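Local coordinates for protein serine protease inhibitor 4, isoform B (PDB 4P0F) that belongs to the serpin family and probably inhibits serine and cysteine endopeptidases, at residues A[201-206]-A[268-273]. Numbering follows the deposited sequence.
Sequences MMSLKE and ALKLPR
Met-202 and Leu-271 form a hydrogen-bonded pair in an antiparallel strand pair of beta-sheet C of the serpin fold, joining strand 197-213 to strand 263-281. Met-202 N gives a bond of 2.7 Å to Leu-271 O. Leu-271 N returns a bond of 2.9 Å to Met-202 O. Leu-204 and Leu-269 repeat the pattern, and Leu-269 N meets Leu-204 O at 2.8 Å with an N-H...O angle of 164°. Between these pairs, Lys-270 CA makes a CA-H...O contact of 3.2 Å with Met-202 O.

Apolar side chains pack on both faces. Met-202, Leu-204, Leu-269 and Leu-271 share one face. There Met-202 CE lies 4.0 Å from Leu-271 CD2, and the side chains of Phe-179, Leu-221 and Leu-223 add to the cluster. Arg-273 crosses Met-202 at about a right angle, CB against SD. On the other face Met-201 runs alongside Pro-272. The Met-201 chain bends at chi2 (-74°), which brings SD 3.9 Å from Pro-272 CG.

Two charged side chains reach polar or aromatic partners. Arg-273 NH1 forms a salt bridge with Glu-326. Lys-270 makes a cation-pi contact with Phe-355. Its chain curls at chi3 and chi4, and NZ gives a weak hydrogen bond of 3.4 Å to Ser-203 OG.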
loop_
_atom_site.group_PDB
_atom_site.type_symbol
_atom_site.label_atom_id
_atom_site.label_comp_id
_atom_site.label_asym_id
_atom_site.label_seq_id
_atom_site.Cartn_x
_atom_site.Cartn_y
_atom_site.Cartn_z
ATOM N N MET A 201 -12.861 21.900 5.874
ATOM C CA MET A 201 -12.856 21.076 7.078
ATOM C C MET A 201 -14.242 20.525 7.348
ATOM O O MET A 201 -15.202 21.283 7.513
ATOM C CB MET A 201 -12.391 21.877 8.298
ATOM C CG MET A 201 -10.954 22.266 8.245
ATOM S SD MET A 201 -9.904 20.836 8.562
ATOM C CE MET A 201 -8.322 21.663 8.678
ATOM N N MET A 202 -14.332 19.204 7.397
ATOM C CA MET A 202 -15.571 18.511 7.691
ATOM C C MET A 202 -15.712 18.391 9.191
ATOM O O MET A 202 -14.731 18.124 9.881
ATOM C CB MET A 202 -15.570 17.135 7.031
ATOM C CG MET A 202 -15.096 17.186 5.594
ATOM S SD MET A 202 -15.175 15.623 4.721
ATOM C CE MET A 202 -13.963 14.636 5.602
ATOM N N SER A 203 -16.933 18.572 9.685
ATOM C CA SER A 203 -17.210 18.584 11.123
ATOM C C SER A 203 -18.256 17.551 11.496
ATOM O O SER A 203 -19.311 17.479 10.866
ATOM C CB SER A 203 -17.723 19.965 11.584
ATOM O OG SER A 203 -16.738 20.973 11.475
ATOM N N LEU A 204 -18.010 16.819 12.576
ATOM C CA LEU A 204 -18.950 15.804 13.014
ATOM C C LEU A 204 -18.777 15.513 14.495
ATOM O O LEU A 204 -17.653 15.386 14.971
ATOM C CB LEU A 204 -18.741 14.542 12.176
ATOM C CG LEU A 204 -19.606 13.305 12.374
ATOM C CD1 LEU A 204 -21.062 13.600 12.096
ATOM C CD2 LEU A 204 -19.085 12.207 11.460
ATOM N N LYS A 205 -19.894 15.436 15.219
ATOM C CA LYS A 205 -19.885 14.974 16.604
ATOM C C LYS A 205 -20.538 13.601 16.688
ATOM O O LYS A 205 -21.704 13.434 16.333
ATOM C CB LYS A 205 -20.600 15.963 17.524
ATOM C CG LYS A 205 -19.953 17.333 17.547
ATOM C CD LYS A 205 -20.652 18.271 18.524
ATOM C CE LYS A 205 -20.054 19.667 18.481
ATOM N NZ LYS A 205 -20.402 20.386 17.225
ATOM N N GLU A 206 -19.772 12.621 17.156
ATOM C CA GLU A 206 -20.232 11.242 17.241
ATOM C C GLU A 206 -19.418 10.514 18.302
ATOM O O GLU A 206 -18.380 11.016 18.739
ATOM C CB GLU A 206 -20.075 10.519 15.895
ATOM C CG GLU A 206 -21.038 10.901 14.783
ATOM C CD GLU A 206 -22.418 10.301 14.949
ATOM O OE1 GLU A 206 -22.619 9.485 15.873
ATOM O OE2 GLU A 206 -23.307 10.638 14.137
ATOM N N ALA A 268 -15.743 15.546 19.181
ATOM C CA ALA A 268 -15.996 16.593 18.197
ATOM C C ALA A 268 -14.840 16.554 17.213
ATOM O O ALA A 268 -13.708 16.928 17.539
ATOM C CB ALA A 268 -16.116 17.956 18.850
ATOM N N LEU A 269 -15.135 16.055 16.023
ATOM C CA LEU A 269 -14.137 15.807 14.997
ATOM C C LEU A 269 -14.122 16.899 13.945
ATOM O O LEU A 269 -15.183 17.329 13.487
ATOM C CB LEU A 269 -14.418 14.459 14.332
ATOM C CG LEU A 269 -13.632 14.106 13.069
ATOM C CD1 LEU A 269 -12.141 13.977 13.371
ATOM C CD2 LEU A 269 -14.187 12.818 12.472
ATOM N N LYS A 270 -12.924 17.346 13.564
ATOM C CA LYS A 270 -12.761 18.133 12.342
ATOM C C LYS A 270 -11.686 17.473 11.494
ATOM O O LYS A 270 -10.586 17.205 11.965
ATOM C CB LYS A 270 -12.411 19.598 12.636
ATOM C CG LYS A 270 -13.549 20.385 13.260
ATOM C CD LYS A 270 -13.104 21.779 13.659
ATOM C CE LYS A 270 -14.182 22.805 13.373
ATOM N NZ LYS A 270 -15.436 22.574 14.139
ATOM N N LEU A 271 -12.023 17.206 10.238
ATOM C CA LEU A 271 -11.144 16.474 9.330
ATOM C C LEU A 271 -11.126 17.157 7.972
ATOM O O LEU A 271 -12.183 17.496 7.457
ATOM C CB LEU A 271 -11.626 15.031 9.177
ATOM C CG LEU A 271 -10.754 14.086 8.358
ATOM C CD1 LEU A 271 -9.444 13.828 9.088
ATOM C CD2 LEU A 271 -11.498 12.792 8.135
ATOM N N PRO A 272 -9.938 17.363 7.385
ATOM C CA PRO A 272 -9.933 17.961 6.043
ATOM C C PRO A 272 -10.550 17.042 5.001
ATOM O O PRO A 272 -10.401 15.821 5.074
ATOM C CB PRO A 272 -8.441 18.177 5.740
ATOM C CG PRO A 272 -7.724 17.992 7.047
ATOM C CD PRO A 272 -8.575 17.086 7.873
ATOM N N ARG A 273 -11.251 17.644 4.048
ATOM C CA ARG A 273 -11.668 16.967 2.839
ATOM C C ARG A 273 -10.465 17.014 1.895
ATOM O O ARG A 273 -10.146 18.070 1.348
ATOM C CB ARG A 273 -12.906 17.653 2.236
ATOM C CG ARG A 273 -13.531 16.941 1.040
ATOM C CD ARG A 273 -14.845 17.621 0.591
ATOM N NE ARG A 273 -14.602 18.938 0.021
ATOM C CZ ARG A 273 -15.415 19.985 0.120
ATOM N NH1 ARG A 273 -16.560 19.922 0.807
ATOM N NH2 ARG A 273 -15.065 21.119 -0.467
#